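Local coordinates for nonstructural protein 2 (Human rotavirus C, PDB 2GU0), which probably binds single-stranded RNA, hydrolyses nucleoside triphosphates and takes part in replicating and packaging the viral genome within viroplasms, at residues A[17-22]-A[99-104]; A[31-36]-A[42-47]; A[80-85]-A[113-118]. One frame throughout, in Å; residues are numbered along the deposited sequence.

Interaction 1: residues A[17-22]-A[99-104]; sequences VVWYPI and FDIVKT
The six-membered end of the Trp19 indole reaches across from its strand to meet Ile101 and Val102, both in a short 3-10 turn. That turn starts at Phe99, whose carbonyl O takes the amide of Val102, with N to O at 3.1 Å. The next bond of the same kind ties Lys103 N to Asp100 O at 2.7 Å. Ile101 points its side chain at the strand and makes the closer approach: its branch methyl CG2 lies 3.8 Å from CH2 of Trp19. A chi1 of -164° puts CG1 anti to the backbone N and sets CG2 between the backbone N and the carbonyl carbon, from where it comes in at the edge of the indole, in the ring plane. The indole is held on the flat side too, because CG1 of Val17, two residues back, rests 3.5 Å above its plane, displaced toward the rim.

Strand 18-21 pairs antiparallel with strand 8-11 in a hairpin of the N-terminal part of NSP2, and the tryptophan packs between strand 18-21, the 3-10 turn and helix 74-90. Leu87 of that helix and Met92 touch the indole as well, and Asn88 accepts a hydrogen bond from Trp19 N.

Val102 follows, with CG2 4.2 Å from CZ3 of Trp19, again near the ring plane at its edge; this valine also packs on Ala5 and Phe10. The turn is closed by Thr104, whose OG1 sits 2.6 Å from the carbonyl O of Ile101. The hydroxyl approaches at a C=O...donor angle of 127°, only 15° off the carbonyl plane. Thr104 N bonds to the same oxygen at 2.9 Å, and two donors therefore grip Ile101 O just behind the side chain that meets the tryptophan.

Interaction 2: residues A[31-36]-A[42-47]; sequences LCAKVE and NYYDTI
The phenol ring of Tyr44 is the flat group here, and Ala33 and Val35 both come to it on a slant, one at the hydroxyl end and the other obliquely near CE1 and CD1. CB of Ala33 sits by that hydroxyl end, 3.2 Å from Tyr44 OH and 3.5 Å from CZ. Val35 brings CG2 to within 3.9 Å of CE1 of Tyr44, with CD1 of the ring next nearest. Tyr44 CG stands anti to the backbone N (chi1 -180°), which carries the ring out from its strand toward residues 33-35.

The chain leaves helix 24-32 and runs on as an extended segment past strand 44-45, which itself pairs antiparallel with strand 51-52. This part of the N-terminal region is also a subunit interface of the octamer: Tyr44 OH is hydrogen-bonded to Gln160 OE1 of a second subunit, and Ala33 packs on the same glutamine of that subunit. Past the ring, the strand gives way to an Asx turn in which Ile47 N donates to Asp45 OD1 at 3.1 Å. The bond is fairly straight, 163° at the hydrogen, although the amide meets the oxygen from well above the carboxylate plane.

Interaction 3: residues A[80-85]-A[113-118]; sequences VNLLAD and NLLCRI
Leu82 carries this contact from one helix, and Leu115 and Ile118 receive it on the other. Starting at CB of Leu82, the first neighbour is CD2 of Leu115, 4.0 Å away. CG then continues anti to the backbone N (chi1 176°), which directs the branch toward helix 108-119. From there the two methyls part. CD2 lies 3.6 Å from CD2 of Leu115 and is also near the end of Ile118, whose CD1 is 3.9 Å from it. The other methyl, CD1, meets Ile118 CD1 at 3.6 Å, the two side chains approaching tip to tip. With Leu115 the arrangement is different: the two leucines lie alongside one another, each reaching past the other toward the opposite helix.

Leu115 and Ile118 lie about one turn apart on their helix, and the ends of both reach Leu82. The CA atoms of Leu82 and Leu115 are 7.9 Å apart, a spacing bridged by the two leucine side chains. This is helix-on-helix packing in the N-terminal part of the protein. Helix 129-139 lies against both partners: Val136 touches Leu82, Ala135 and Ala139 touch Leu114, and Arg132 touches Ile118.

Leu115 itself begins with its CA-CB bond neither facing nor turned from the partner, and its CD2 end swings in to make the contact. The same side chain lies against Gln75, Glu78 and Leu79, about one to two turns earlier on helix 74-90. About 8 Å separates it from the side chain of Val108, a residue predicted to bind ATP. Also on helix 108-119, Arg117 is tied down by a salt bridge to Asp123.

All three contacts lie in the N-terminal region and are made by van der Waals packing of largely apolar groups, with no hydrogen bond crossing between the segments. Interaction 1 is the buried one; interaction 2 is partly buried and borders another subunit, and the hydroxyl of its tyrosine is hydrogen-bonded across that interface. Interaction 3 is a surface contact between two helices, and its helix 74-90 also lies against the tryptophan of interaction 1. Interactions 1 and 2, with centres about 17 Å apart, touch where Tyr43 packs on Val102 and Phe99. Interactions 1 and 3, about 15 Å apart, meet through Pro21, which rests on Val80 and Ala84. Interactions 2 and 3 do not touch, their nearest atoms being about 10 Å apart.

Interaction 1: residues A[17-22]-A[99-104]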
loop_
_atom_site.group_PDB
_atom_site.type_symbol
_atom_site.label_atom_id
_atom_site.label_comp_id
_atom_site.label_asym_id
_atom_site.label_seq_id
_atom_site.Cartn_x
_atom_site.Cartn_y
_atom_site.Cartn_z
ATOM N N VAL A 17 -15.364 -40.210 -23.587
ATOM C CA VAL A 17 -15.120 -40.053 -22.162
ATOM C C VAL A 17 -15.093 -38.571 -21.788
ATOM O O VAL A 17 -14.508 -37.745 -22.498
ATOM C CB VAL A 17 -13.784 -40.671 -21.759
ATOM C CG1 VAL A 17 -13.533 -40.448 -20.274
ATOM C CG2 VAL A 17 -13.784 -42.146 -22.099
ATOM N N VAL A 18 -15.744 -38.235 -20.683
ATOM C CA VAL A 18 -15.767 -36.857 -20.225
ATOM C C VAL A 18 -14.953 -36.762 -18.944
ATOM O O VAL A 18 -15.184 -37.510 -17.995
ATOM C CB VAL A 18 -17.194 -36.392 -19.941
ATOM C CG1 VAL A 18 -17.196 -34.915 -19.593
ATOM C CG2 VAL A 18 -18.077 -36.681 -21.149
ATOM N N TRP A 19 -13.991 -35.847 -18.921
ATOM C CA TRP A 19 -13.147 -35.676 -17.744
ATOM C C TRP A 19 -13.537 -34.461 -16.932
ATOM O O TRP A 19 -14.014 -33.471 -17.476
ATOM C CB TRP A 19 -11.691 -35.555 -18.161
ATOM C CG TRP A 19 -11.234 -36.698 -19.009
ATOM C CD1 TRP A 19 -11.348 -36.817 -20.362
ATOM C CD2 TRP A 19 -10.617 -37.898 -18.550
ATOM N NE1 TRP A 19 -10.841 -38.018 -20.773
ATOM C CE2 TRP A 19 -10.384 -38.702 -19.680
ATOM C CE3 TRP A 19 -10.241 -38.374 -17.288
ATOM C CZ2 TRP A 19 -9.791 -39.948 -19.590
ATOM C CZ3 TRP A 19 -9.659 -39.604 -17.194
ATOM C CH2 TRP A 19 -9.435 -40.386 -18.341
ATOM N N TYR A 20 -13.338 -34.545 -15.622
ATOM C CA TYR A 20 -13.648 -33.431 -14.736
ATOM C C TYR A 20 -12.488 -33.069 -13.809
ATOM O O TYR A 20 -11.710 -33.930 -13.393
ATOM C CB TYR A 20 -14.871 -33.747 -13.881
ATOM C CG TYR A 20 -16.075 -34.155 -14.683
ATOM C CD1 TYR A 20 -16.296 -35.494 -15.010
ATOM C CD2 TYR A 20 -16.977 -33.200 -15.154
ATOM C CE1 TYR A 20 -17.388 -35.873 -15.790
ATOM C CE2 TYR A 20 -18.067 -33.568 -15.937
ATOM C CZ TYR A 20 -18.266 -34.904 -16.252
ATOM O OH TYR A 20 -19.329 -35.270 -17.043
ATOM N N PRO A 21 -12.363 -31.776 -13.481
ATOM C CA PRO A 21 -11.324 -31.231 -12.602
ATOM C C PRO A 21 -11.578 -31.665 -11.162
ATOM O O PRO A 21 -12.724 -31.832 -10.761
ATOM C CB PRO A 21 -11.513 -29.721 -12.743
ATOM C CG PRO A 21 -12.141 -29.552 -14.056
ATOM C CD PRO A 21 -13.118 -30.684 -14.118
ATOM N N ILE A 22 -10.524 -31.853 -10.386
ATOM C CA ILE A 22 -10.689 -32.207 -8.978
ATOM C C ILE A 22 -10.258 -30.974 -8.171
ATOM O O ILE A 22 -9.183 -30.427 -8.406
ATOM C CB ILE A 22 -9.816 -33.408 -8.591
ATOM C CG1 ILE A 22 -10.389 -34.680 -9.199
ATOM C CG2 ILE A 22 -9.781 -33.559 -7.098
ATOM C CD1 ILE A 22 -9.606 -35.927 -8.850
ATOM N N PHE A 99 -10.092 -48.055 -17.229
ATOM C CA PHE A 99 -9.892 -47.418 -15.939
ATOM C C PHE A 99 -8.416 -47.268 -15.587
ATOM O O PHE A 99 -8.030 -46.325 -14.905
ATOM C CB PHE A 99 -10.604 -48.204 -14.830
ATOM C CG PHE A 99 -10.416 -47.611 -13.457
ATOM C CD1 PHE A 99 -10.994 -46.386 -13.128
ATOM C CD2 PHE A 99 -9.615 -48.247 -12.511
ATOM C CE1 PHE A 99 -10.770 -45.802 -11.882
ATOM C CE2 PHE A 99 -9.386 -47.669 -11.261
ATOM C CZ PHE A 99 -9.961 -46.446 -10.946
ATOM N N ASP A 100 -7.588 -48.191 -16.055
ATOM C CA ASP A 100 -6.163 -48.136 -15.763
ATOM C C ASP A 100 -5.471 -46.830 -16.144
ATOM O O ASP A 100 -4.504 -46.429 -15.491
ATOM C CB ASP A 100 -5.442 -49.297 -16.445
ATOM C CG ASP A 100 -5.325 -50.514 -15.551
ATOM O OD1 ASP A 100 -4.654 -50.415 -14.499
ATOM O OD2 ASP A 100 -5.901 -51.569 -15.896
ATOM N N ILE A 101 -5.948 -46.168 -17.196
ATOM C CA ILE A 101 -5.329 -44.919 -17.636
ATOM C C ILE A 101 -5.183 -43.959 -16.452
ATOM O O ILE A 101 -4.170 -43.279 -16.290
ATOM C CB ILE A 101 -6.154 -44.259 -18.753
ATOM C CG1 ILE A 101 -5.304 -43.210 -19.464
ATOM C CG2 ILE A 101 -7.415 -43.636 -18.183
ATOM C CD1 ILE A 101 -5.984 -42.585 -20.658
ATOM N N VAL A 102 -6.214 -43.946 -15.620
ATOM C CA VAL A 102 -6.285 -43.131 -14.418
ATOM C C VAL A 102 -5.124 -43.410 -13.436
ATOM O O VAL A 102 -4.873 -42.625 -12.520
ATOM C CB VAL A 102 -7.661 -43.388 -13.738
ATOM C CG1 VAL A 102 -7.512 -43.580 -12.248
ATOM C CG2 VAL A 102 -8.600 -42.251 -14.043
ATOM N N LYS A 103 -4.406 -44.511 -13.631
ATOM C CA LYS A 103 -3.307 -44.851 -12.728
ATOM C C LYS A 103 -1.952 -44.478 -13.325
ATOM O O LYS A 103 -0.892 -44.727 -12.725
ATOM C CB LYS A 103 -3.362 -46.346 -12.376
ATOM C CG LYS A 103 -4.753 -46.785 -11.899
ATOM C CD LYS A 103 -4.889 -48.291 -11.661
ATOM C CE LYS A 103 -4.224 -48.721 -10.361
ATOM N NZ LYS A 103 -4.412 -50.174 -10.083
ATOM N N THR A 104 -1.999 -43.856 -14.499
ATOM C CA THR A 104 -0.796 -43.416 -15.187
ATOM C C THR A 104 -0.059 -42.362 -14.374
ATOM O O THR A 104 -0.633 -41.349 -14.000
ATOM C CB THR A 104 -1.135 -42.780 -16.517
ATOM O OG1 THR A 104 -1.874 -43.702 -17.321
ATOM C CG2 THR A 104 0.129 -42.361 -17.230
#

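Interaction 2: residues A[31-36]-A[42-47]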
loop_
_atom_site.group_PDB
_atom_site.type_symbol
_atom_site.label_atom_id
_atom_site.label_comp_id
_atom_site.label_asym_id
_atom_site.label_seq_id
_atom_site.Cartn_x
_atom_site.Cartn_y
_atom_site.Cartn_z
ATOM N N LEU A 31 -9.192 -36.553 2.445
ATOM C CA LEU A 31 -8.022 -36.861 3.254
ATOM C C LEU A 31 -8.437 -37.027 4.708
ATOM O O LEU A 31 -7.768 -37.734 5.472
ATOM C CB LEU A 31 -6.942 -35.779 3.141
ATOM C CG LEU A 31 -6.019 -35.797 1.913
ATOM C CD1 LEU A 31 -4.976 -34.697 2.037
ATOM C CD2 LEU A 31 -5.355 -37.150 1.788
ATOM N N CYS A 32 -9.549 -36.403 5.091
ATOM C CA CYS A 32 -10.004 -36.516 6.466
ATOM C C CYS A 32 -11.121 -37.550 6.630
ATOM O O CYS A 32 -11.380 -38.022 7.736
ATOM C CB CYS A 32 -10.462 -35.144 7.002
ATOM S SG CYS A 32 -12.248 -34.708 6.824
ATOM N N ALA A 33 -11.766 -37.921 5.531
ATOM C CA ALA A 33 -12.867 -38.879 5.600
ATOM C C ALA A 33 -12.445 -40.276 6.013
ATOM O O ALA A 33 -11.300 -40.674 5.804
ATOM C CB ALA A 33 -13.600 -38.941 4.253
ATOM N N LYS A 34 -13.389 -41.009 6.598
ATOM C CA LYS A 34 -13.176 -42.386 7.025
ATOM C C LYS A 34 -13.712 -43.312 5.947
ATOM O O LYS A 34 -14.925 -43.425 5.759
ATOM C CB LYS A 34 -13.924 -42.683 8.317
ATOM C CG LYS A 34 -14.004 -44.168 8.597
ATOM C CD LYS A 34 -14.973 -44.502 9.711
ATOM C CE LYS A 34 -14.935 -45.991 10.017
ATOM N NZ LYS A 34 -15.694 -46.281 11.263
ATOM N N VAL A 35 -12.807 -43.988 5.255
ATOM C CA VAL A 35 -13.184 -44.886 4.177
ATOM C C VAL A 35 -12.796 -46.322 4.482
ATOM O O VAL A 35 -11.667 -46.592 4.891
ATOM C CB VAL A 35 -12.509 -44.447 2.870
ATOM C CG1 VAL A 35 -13.011 -45.287 1.709
ATOM C CG2 VAL A 35 -12.769 -42.950 2.636
ATOM N N GLU A 36 -13.739 -47.241 4.288
ATOM C CA GLU A 36 -13.484 -48.652 4.537
ATOM C C GLU A 36 -12.468 -49.159 3.527
ATOM O O GLU A 36 -12.465 -48.728 2.377
ATOM C CB GLU A 36 -14.779 -49.454 4.428
ATOM C CG GLU A 36 -15.757 -49.231 5.584
ATOM C CD GLU A 36 -15.205 -49.677 6.943
ATOM O OE1 GLU A 36 -14.867 -50.878 7.100
ATOM O OE2 GLU A 36 -15.119 -48.824 7.858
ATOM N N ASN A 42 -11.325 -46.623 -4.943
ATOM C CA ASN A 42 -12.356 -45.978 -5.756
ATOM C C ASN A 42 -12.330 -44.459 -5.612
ATOM O O ASN A 42 -11.913 -43.929 -4.580
ATOM C CB ASN A 42 -13.751 -46.464 -5.355
ATOM C CG ASN A 42 -13.942 -47.965 -5.547
ATOM O OD1 ASN A 42 -13.659 -48.519 -6.615
ATOM N ND2 ASN A 42 -14.447 -48.624 -4.512
ATOM N N TYR A 43 -12.764 -43.753 -6.650
ATOM C CA TYR A 43 -12.815 -42.306 -6.546
ATOM C C TYR A 43 -13.759 -42.055 -5.384
ATOM O O TYR A 43 -14.759 -42.762 -5.240
ATOM C CB TYR A 43 -13.378 -41.673 -7.815
ATOM C CG TYR A 43 -12.333 -41.413 -8.870
ATOM C CD1 TYR A 43 -11.802 -42.450 -9.622
ATOM C CD2 TYR A 43 -11.863 -40.128 -9.107
ATOM C CE1 TYR A 43 -10.833 -42.212 -10.590
ATOM C CE2 TYR A 43 -10.889 -39.882 -10.068
ATOM C CZ TYR A 43 -10.386 -40.929 -10.807
ATOM O OH TYR A 43 -9.454 -40.689 -11.787
ATOM N N TYR A 44 -13.450 -41.056 -4.564
ATOM C CA TYR A 44 -14.262 -40.743 -3.397
ATOM C C TYR A 44 -15.258 -39.600 -3.574
ATOM O O TYR A 44 -14.886 -38.491 -3.963
ATOM C CB TYR A 44 -13.356 -40.409 -2.225
ATOM C CG TYR A 44 -14.113 -40.081 -0.978
ATOM C CD1 TYR A 44 -14.826 -41.069 -0.312
ATOM C CD2 TYR A 44 -14.125 -38.787 -0.458
ATOM C CE1 TYR A 44 -15.532 -40.793 0.843
ATOM C CE2 TYR A 44 -14.834 -38.492 0.708
ATOM C CZ TYR A 44 -15.534 -39.512 1.350
ATOM O OH TYR A 44 -16.227 -39.284 2.505
ATOM N N ASP A 45 -16.524 -39.857 -3.261
ATOM C CA ASP A 45 -17.512 -38.807 -3.388
ATOM C C ASP A 45 -17.615 -37.985 -2.105
ATOM O O ASP A 45 -18.019 -38.463 -1.052
ATOM C CB ASP A 45 -18.874 -39.370 -3.779
ATOM C CG ASP A 45 -19.892 -38.281 -4.000
ATOM O OD1 ASP A 45 -19.468 -37.140 -4.275
ATOM O OD2 ASP A 45 -21.108 -38.552 -3.908
ATOM N N THR A 46 -17.233 -36.726 -2.241
ATOM C CA THR A 46 -17.208 -35.729 -1.184
ATOM C C THR A 46 -18.586 -35.133 -0.879
ATOM O O THR A 46 -18.780 -34.447 0.134
ATOM C CB THR A 46 -16.219 -34.627 -1.608
ATOM O OG1 THR A 46 -14.909 -34.985 -1.166
ATOM C CG2 THR A 46 -16.593 -33.306 -1.058
ATOM N N ILE A 47 -19.544 -35.418 -1.755
ATOM C CA ILE A 47 -20.894 -34.899 -1.612
ATOM C C ILE A 47 -20.897 -33.380 -1.783
ATOM O O ILE A 47 -21.410 -32.863 -2.773
ATOM C CB ILE A 47 -21.508 -35.271 -0.250
ATOM C CG1 ILE A 47 -21.336 -36.768 -0.002
ATOM C CG2 ILE A 47 -22.985 -34.940 -0.241
ATOM C CD1 ILE A 47 -21.945 -37.258 1.284
#

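Interaction 3: residues A[80-85]-A[113-118]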
loop_
_atom_site.group_PDB
_atom_site.type_symbol
_atom_site.label_atom_id
_atom_site.label_comp_id
_atom_site.label_asym_id
_atom_site.label_seq_id
_atom_site.Cartn_x
_atom_site.Cartn_y
_atom_site.Cartn_z
ATOM N N VAL A 80 -5.123 -28.900 -12.960
ATOM C CA VAL A 80 -6.322 -29.702 -12.935
ATOM C C VAL A 80 -7.223 -29.380 -14.133
ATOM O O VAL A 80 -7.775 -30.285 -14.781
ATOM C CB VAL A 80 -7.036 -29.498 -11.568
ATOM C CG1 VAL A 80 -8.530 -29.468 -11.721
ATOM C CG2 VAL A 80 -6.640 -30.618 -10.625
ATOM N N ASN A 81 -7.358 -28.097 -14.453
ATOM C CA ASN A 81 -8.203 -27.717 -15.576
ATOM C C ASN A 81 -7.551 -27.963 -16.926
ATOM O O ASN A 81 -8.221 -28.263 -17.902
ATOM C CB ASN A 81 -8.633 -26.268 -15.439
ATOM C CG ASN A 81 -9.794 -26.114 -14.493
ATOM O OD1 ASN A 81 -9.626 -25.731 -13.341
ATOM N ND2 ASN A 81 -10.987 -26.441 -14.967
ATOM N N LEU A 82 -6.235 -27.837 -16.978
ATOM C CA LEU A 82 -5.502 -28.076 -18.205
ATOM C C LEU A 82 -5.681 -29.554 -18.569
ATOM O O LEU A 82 -5.965 -29.902 -19.711
ATOM C CB LEU A 82 -4.024 -27.761 -17.987
ATOM C CG LEU A 82 -3.123 -28.058 -19.178
ATOM C CD1 LEU A 82 -3.435 -27.092 -20.304
ATOM C CD2 LEU A 82 -1.675 -27.937 -18.749
ATOM N N LEU A 83 -5.531 -30.420 -17.579
ATOM C CA LEU A 83 -5.675 -31.840 -17.813
ATOM C C LEU A 83 -7.085 -32.213 -18.277
ATOM O O LEU A 83 -7.242 -32.959 -19.240
ATOM C CB LEU A 83 -5.279 -32.615 -16.555
ATOM C CG LEU A 83 -3.800 -32.438 -16.174
ATOM C CD1 LEU A 83 -3.510 -33.112 -14.848
ATOM C CD2 LEU A 83 -2.912 -33.015 -17.271
ATOM N N ALA A 84 -8.110 -31.695 -17.611
ATOM C CA ALA A 84 -9.482 -31.996 -18.012
ATOM C C ALA A 84 -9.705 -31.516 -19.454
ATOM O O ALA A 84 -10.008 -32.302 -20.346
ATOM C CB ALA A 84 -10.475 -31.326 -17.062
ATOM N N ASP A 85 -9.550 -30.222 -19.675
ATOM C CA ASP A 85 -9.702 -29.650 -21.006
ATOM C C ASP A 85 -8.975 -30.497 -22.026
ATOM O O ASP A 85 -9.548 -30.908 -23.029
ATOM C CB ASP A 85 -9.104 -28.252 -21.051
ATOM C CG ASP A 85 -9.923 -27.253 -20.306
ATOM O OD1 ASP A 85 -10.724 -27.666 -19.444
ATOM O OD2 ASP A 85 -9.763 -26.049 -20.582
ATOM N N ASN A 113 5.578 -26.775 -15.877
ATOM C CA ASN A 113 6.265 -25.868 -16.778
ATOM C C ASN A 113 5.400 -25.582 -17.991
ATOM O O ASN A 113 5.353 -24.440 -18.454
ATOM C CB ASN A 113 7.624 -26.419 -17.203
ATOM C CG ASN A 113 8.740 -25.942 -16.304
ATOM O OD1 ASN A 113 8.665 -24.849 -15.740
ATOM N ND2 ASN A 113 9.791 -26.741 -16.181
ATOM N N LEU A 114 4.704 -26.597 -18.506
ATOM C CA LEU A 114 3.835 -26.360 -19.656
ATOM C C LEU A 114 2.824 -25.263 -19.321
ATOM O O LEU A 114 2.512 -24.435 -20.173
ATOM C CB LEU A 114 3.108 -27.633 -20.080
ATOM C CG LEU A 114 3.940 -28.694 -20.812
ATOM C CD1 LEU A 114 3.098 -29.928 -21.038
ATOM C CD2 LEU A 114 4.425 -28.162 -22.127
ATOM N N LEU A 115 2.326 -25.250 -18.084
ATOM C CA LEU A 115 1.374 -24.223 -17.652
ATOM C C LEU A 115 1.929 -22.822 -17.881
ATOM O O LEU A 115 1.204 -21.924 -18.307
ATOM C CB LEU A 115 1.043 -24.354 -16.166
ATOM C CG LEU A 115 0.101 -25.453 -15.684
ATOM C CD1 LEU A 115 -0.039 -25.340 -14.170
ATOM C CD2 LEU A 115 -1.246 -25.319 -16.367
ATOM N N CYS A 116 3.212 -22.636 -17.587
ATOM C CA CYS A 116 3.851 -21.344 -17.780
ATOM C C CYS A 116 3.945 -21.035 -19.258
ATOM O O CYS A 116 3.692 -19.912 -19.676
ATOM C CB CYS A 116 5.247 -21.335 -17.153
ATOM S SG CYS A 116 5.214 -21.476 -15.334
ATOM N N ARG A 117 4.302 -22.029 -20.060
ATOM C CA ARG A 117 4.402 -21.801 -21.497
ATOM C C ARG A 117 3.037 -21.399 -22.012
ATOM O O ARG A 117 2.907 -20.462 -22.787
ATOM C CB ARG A 117 4.857 -23.062 -22.249
ATOM C CG ARG A 117 6.330 -23.421 -22.124
ATOM C CD ARG A 117 6.712 -24.449 -23.174
ATOM N NE ARG A 117 6.442 -23.937 -24.510
ATOM C CZ ARG A 117 6.388 -24.677 -25.613
ATOM N NH1 ARG A 117 6.587 -25.985 -25.561
ATOM N NH2 ARG A 117 6.115 -24.102 -26.773
ATOM N N ILE A 118 2.012 -22.102 -21.554
ATOM C CA ILE A 118 0.665 -21.824 -22.005
ATOM C C ILE A 118 0.087 -20.461 -21.609
ATOM O O ILE A 118 -0.582 -19.826 -22.432
ATOM C CB ILE A 118 -0.288 -22.932 -21.569
ATOM C CG1 ILE A 118 0.220 -24.279 -22.081
ATOM C CG2 ILE A 118 -1.648 -22.681 -22.145
ATOM C CD1 ILE A 118 -0.477 -25.465 -21.470
#